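PDB 3DLJ: beta-Ala-His dipeptidase from Homo sapiens, which hydrolyses Xaa-His dipeptides, above all carnosine (beta-alanyl-L-histidine) and anserine, as a zinc-dependent secreted metallopeptidase of the M20 family. Local coordinates for residues A[102-114]-A[164-178]. Residues are numbered along the deposited sequence; the frame is centred on the assembly and turned at random.
Sequences KGTVCFYGHLDVQ and DLPVNIKFIIEGMEE. With ZN (zinc ion), chain D; ZN (zinc ion), chain C.
Val-105 pairs with Ile-169, and Cys-106 with Lys-170, in adjacent parallel strands 104-110 and 168-174, which form a beta-alpha-beta crossover through helix 141-160 in the mixed sheet of the zinc-binding domain. The register rests on alternating backbone bonds, such as Lys-170 N to Val-105 O (2.8 Å) and Phe-107 N to Lys-170 O (2.7 Å). Phe-107 turns its ring edge to Ile-173, CD2 lying 3.8 Å from CD1. On the other face, with CG anti to the backbone N (chi1 162°), Tyr-108 extends along the strand until its OH donates to the anti lone pair of Glu-174 OE2 at 2.6 Å, ring and carboxylate planes 60° apart. A phenylalanine in place of Tyr-108 would probably leave Glu-174 OE2 with Ser-181 but without its phenol donor. Glu-177, probably the proton acceptor, lays CB over the His-110 ring, 3.5 Å from its centroid. Asp-112 OD2 receives Glu-178 N through its syn lone pair and bonds Ser-41. Asp-143 joins both metal sites, completed by Asp-206 beside His-110 and by His-456 beside Glu-178. His-110 NE2 binds one zinc at 2.0 Å; Glu-178 OE1 holds the other at 2.1 Å, while Gln-114 NE2 reaches Glu-178 OE2 from above the carboxylate plane.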
# COMPACT_ATOMS: atom_id res chain seq x y z
N LYS A 102 26.61 -10.74 15.01
CA LYS A 102 25.95 -10.08 13.88
C LYS A 102 24.79 -9.21 14.33
O LYS A 102 24.13 -9.52 15.33
CB LYS A 102 25.44 -11.12 12.89
CG LYS A 102 26.50 -11.73 12.04
CD LYS A 102 25.95 -12.61 10.96
CE LYS A 102 27.10 -13.31 10.26
NZ LYS A 102 26.67 -14.62 9.68
N GLY A 103 24.53 -8.12 13.60
CA GLY A 103 23.29 -7.37 13.79
C GLY A 103 22.12 -8.14 13.19
O GLY A 103 22.34 -9.14 12.48
N THR A 104 20.90 -7.67 13.45
CA THR A 104 19.68 -8.32 12.94
C THR A 104 18.71 -7.35 12.27
O THR A 104 18.31 -6.34 12.87
CB THR A 104 18.92 -9.09 14.06
OG1 THR A 104 19.79 -10.08 14.63
CG2 THR A 104 17.65 -9.77 13.50
N VAL A 105 18.33 -7.67 11.03
CA VAL A 105 17.36 -6.90 10.25
C VAL A 105 16.07 -7.70 10.02
O VAL A 105 16.11 -8.87 9.65
CB VAL A 105 17.95 -6.48 8.85
CG1 VAL A 105 16.96 -5.67 8.07
CG2 VAL A 105 19.26 -5.69 9.03
N CYS A 106 14.92 -7.05 10.21
CA CYS A 106 13.64 -7.71 9.99
C CYS A 106 12.92 -7.15 8.77
O CYS A 106 12.86 -5.95 8.57
CB CYS A 106 12.76 -7.59 11.24
SG CYS A 106 11.21 -8.53 11.16
N PHE A 107 12.35 -8.04 7.96
CA PHE A 107 11.59 -7.63 6.78
C PHE A 107 10.11 -7.93 6.92
O PHE A 107 9.74 -9.05 7.24
CB PHE A 107 12.13 -8.35 5.54
CG PHE A 107 11.36 -8.05 4.28
CD1 PHE A 107 11.67 -6.94 3.51
CD2 PHE A 107 10.34 -8.90 3.85
CE1 PHE A 107 10.96 -6.67 2.32
CE2 PHE A 107 9.63 -8.63 2.69
CZ PHE A 107 9.93 -7.52 1.93
N TYR A 108 9.27 -6.95 6.64
CA TYR A 108 7.82 -7.15 6.67
C TYR A 108 7.29 -7.14 5.23
O TYR A 108 7.63 -6.25 4.43
CB TYR A 108 7.08 -6.07 7.52
CG TYR A 108 5.60 -6.04 7.18
CD1 TYR A 108 4.67 -6.88 7.85
CD2 TYR A 108 5.13 -5.27 6.12
CE1 TYR A 108 3.31 -6.88 7.47
CE2 TYR A 108 3.80 -5.27 5.75
CZ TYR A 108 2.91 -6.07 6.40
OH TYR A 108 1.60 -6.04 5.99
N GLY A 109 6.47 -8.13 4.90
CA GLY A 109 5.71 -8.07 3.63
C GLY A 109 4.35 -8.72 3.75
O GLY A 109 4.02 -9.25 4.80
N HIS A 110 3.56 -8.68 2.68
CA HIS A 110 2.24 -9.35 2.67
C HIS A 110 2.03 -10.09 1.37
O HIS A 110 2.47 -9.63 0.30
CB HIS A 110 1.07 -8.39 2.95
CG HIS A 110 0.82 -7.37 1.86
ND1 HIS A 110 -0.03 -7.59 0.80
CD2 HIS A 110 1.31 -6.11 1.70
CE1 HIS A 110 -0.05 -6.52 0.02
NE2 HIS A 110 0.75 -5.61 0.54
N LEU A 111 1.39 -11.25 1.46
CA LEU A 111 1.18 -12.11 0.28
C LEU A 111 -0.29 -12.22 -0.15
O LEU A 111 -0.62 -12.95 -1.08
CB LEU A 111 1.84 -13.48 0.48
CG LEU A 111 3.37 -13.38 0.48
CD1 LEU A 111 3.94 -14.71 0.90
CD2 LEU A 111 3.91 -13.00 -0.89
N ASP A 112 -1.16 -11.45 0.50
CA ASP A 112 -2.51 -11.21 -0.01
C ASP A 112 -2.52 -10.07 -1.02
O ASP A 112 -1.70 -9.14 -0.96
CB ASP A 112 -3.51 -10.93 1.12
CG ASP A 112 -3.18 -9.68 1.89
OD1 ASP A 112 -1.99 -9.52 2.29
OD2 ASP A 112 -4.09 -8.84 2.09
N VAL A 113 -3.49 -10.15 -1.95
CA VAL A 113 -3.66 -9.19 -3.04
C VAL A 113 -5.10 -8.60 -3.03
O VAL A 113 -6.05 -9.19 -2.45
CB VAL A 113 -3.31 -9.84 -4.42
CG1 VAL A 113 -1.84 -10.24 -4.49
CG2 VAL A 113 -4.19 -11.05 -4.67
N GLN A 114 -5.23 -7.42 -3.65
CA GLN A 114 -6.50 -6.80 -4.00
C GLN A 114 -7.21 -7.67 -5.04
O GLN A 114 -6.53 -8.30 -5.86
CB GLN A 114 -6.27 -5.40 -4.59
CG GLN A 114 -5.97 -4.31 -3.54
CD GLN A 114 -7.22 -3.92 -2.71
OE1 GLN A 114 -8.30 -3.74 -3.26
NE2 GLN A 114 -7.06 -3.80 -1.41
N ASP A 164 28.40 -16.27 3.52
CA ASP A 164 27.96 -15.68 4.76
C ASP A 164 27.09 -14.46 4.49
O ASP A 164 27.51 -13.53 3.78
CB ASP A 164 29.22 -15.26 5.55
CG ASP A 164 28.90 -14.76 6.97
OD1 ASP A 164 28.33 -15.56 7.77
OD2 ASP A 164 29.26 -13.59 7.28
N LEU A 165 25.87 -14.48 5.03
CA LEU A 165 25.01 -13.31 5.06
C LEU A 165 25.54 -12.34 6.13
O LEU A 165 25.78 -12.74 7.27
CB LEU A 165 23.55 -13.71 5.36
CG LEU A 165 22.66 -14.20 4.19
CD1 LEU A 165 21.64 -15.22 4.67
CD2 LEU A 165 21.97 -13.07 3.45
N PRO A 166 25.76 -11.08 5.75
CA PRO A 166 26.33 -10.05 6.64
C PRO A 166 25.54 -9.77 7.94
O PRO A 166 26.13 -9.40 8.97
CB PRO A 166 26.33 -8.81 5.74
CG PRO A 166 26.41 -9.37 4.33
CD PRO A 166 25.51 -10.55 4.40
N VAL A 167 24.21 -9.93 7.88
CA VAL A 167 23.33 -9.72 9.02
C VAL A 167 22.45 -10.95 9.22
O VAL A 167 22.23 -11.71 8.26
CB VAL A 167 22.44 -8.46 8.84
CG1 VAL A 167 23.27 -7.19 8.94
CG2 VAL A 167 21.67 -8.51 7.51
N ASN A 168 21.97 -11.18 10.45
CA ASN A 168 20.86 -12.09 10.67
C ASN A 168 19.62 -11.47 10.01
O ASN A 168 19.50 -10.25 9.90
CB ASN A 168 20.60 -12.34 12.17
CG ASN A 168 21.81 -12.91 12.91
OD1 ASN A 168 22.39 -13.94 12.54
ND2 ASN A 168 22.19 -12.24 13.99
N ILE A 169 18.71 -12.31 9.54
CA ILE A 169 17.52 -11.81 8.88
C ILE A 169 16.29 -12.45 9.47
O ILE A 169 16.19 -13.68 9.59
CB ILE A 169 17.56 -12.04 7.34
CG1 ILE A 169 18.74 -11.26 6.74
CG2 ILE A 169 16.23 -11.63 6.68
CD1 ILE A 169 18.88 -11.40 5.23
N LYS A 170 15.36 -11.59 9.85
CA LYS A 170 14.06 -11.99 10.28
C LYS A 170 13.01 -11.60 9.23
O LYS A 170 13.15 -10.61 8.50
CB LYS A 170 13.76 -11.43 11.68
CG LYS A 170 14.54 -12.14 12.79
CD LYS A 170 14.09 -11.78 14.21
CE LYS A 170 14.56 -12.86 15.19
NZ LYS A 170 14.65 -12.44 16.64
N PHE A 171 11.97 -12.43 9.13
CA PHE A 171 10.86 -12.15 8.21
C PHE A 171 9.57 -12.18 9.01
O PHE A 171 9.34 -13.13 9.78
CB PHE A 171 10.76 -13.20 7.09
CG PHE A 171 12.08 -13.57 6.43
CD1 PHE A 171 13.00 -14.41 7.08
CD2 PHE A 171 12.36 -13.15 5.14
CE1 PHE A 171 14.18 -14.79 6.47
CE2 PHE A 171 13.55 -13.52 4.51
CZ PHE A 171 14.47 -14.33 5.18
N ILE A 172 8.76 -11.15 8.85
CA ILE A 172 7.34 -11.20 9.27
C ILE A 172 6.42 -10.98 8.05
O ILE A 172 6.34 -9.87 7.52
CB ILE A 172 7.02 -10.21 10.44
CG1 ILE A 172 5.54 -10.28 10.82
CG2 ILE A 172 7.45 -8.75 10.13
CD1 ILE A 172 5.17 -9.39 11.99
N ILE A 173 5.76 -12.04 7.60
CA ILE A 173 4.93 -11.97 6.41
C ILE A 173 3.49 -12.38 6.73
O ILE A 173 3.25 -13.48 7.25
CB ILE A 173 5.45 -12.87 5.23
CG1 ILE A 173 6.99 -12.77 5.02
CG2 ILE A 173 4.67 -12.62 3.96
CD1 ILE A 173 7.56 -11.44 4.55
N GLU A 174 2.56 -11.48 6.42
CA GLU A 174 1.14 -11.71 6.70
C GLU A 174 0.34 -11.91 5.42
O GLU A 174 0.84 -11.68 4.30
CB GLU A 174 0.55 -10.55 7.51
CG GLU A 174 0.45 -9.22 6.77
CD GLU A 174 -0.61 -8.29 7.36
OE1 GLU A 174 -1.57 -8.79 7.98
OE2 GLU A 174 -0.49 -7.06 7.19
N GLY A 175 -0.91 -12.35 5.60
CA GLY A 175 -1.82 -12.54 4.50
C GLY A 175 -3.11 -11.74 4.57
O GLY A 175 -4.10 -12.13 3.95
N MET A 176 -3.12 -10.63 5.31
CA MET A 176 -4.33 -9.80 5.46
C MET A 176 -4.12 -8.29 5.33
O MET A 176 -4.91 -7.51 5.88
CB MET A 176 -5.05 -10.10 6.79
CG MET A 176 -5.61 -11.50 6.93
SD MET A 176 -7.02 -11.85 5.85
CE MET A 176 -8.29 -10.84 6.64
N GLU A 177 -3.07 -7.86 4.64
CA GLU A 177 -2.74 -6.42 4.57
C GLU A 177 -3.79 -5.60 3.84
O GLU A 177 -4.10 -4.48 4.25
CB GLU A 177 -1.38 -6.23 3.93
CG GLU A 177 -0.77 -4.83 4.07
CD GLU A 177 -1.26 -3.86 3.01
OE1 GLU A 177 -1.18 -2.65 3.25
OE2 GLU A 177 -1.76 -4.31 1.94
N GLU A 178 -4.32 -6.16 2.75
CA GLU A 178 -5.38 -5.53 1.95
C GLU A 178 -6.75 -5.51 2.64
O GLU A 178 -7.69 -4.88 2.14
CB GLU A 178 -5.49 -6.20 0.58
CG GLU A 178 -4.19 -6.27 -0.20
CD GLU A 178 -3.73 -4.92 -0.70
OE1 GLU A 178 -2.69 -4.90 -1.38
OE2 GLU A 178 -4.40 -3.89 -0.45
ZN ZN D . 0.97 -3.84 -0.27
ZN ZN C . -2.13 -2.91 -1.53
O HOH W 1 23.61 -15.24 10.64
O HOH W 2 25.70 -7.90 11.09
O HOH W 3 -2.45 -6.03 -3.81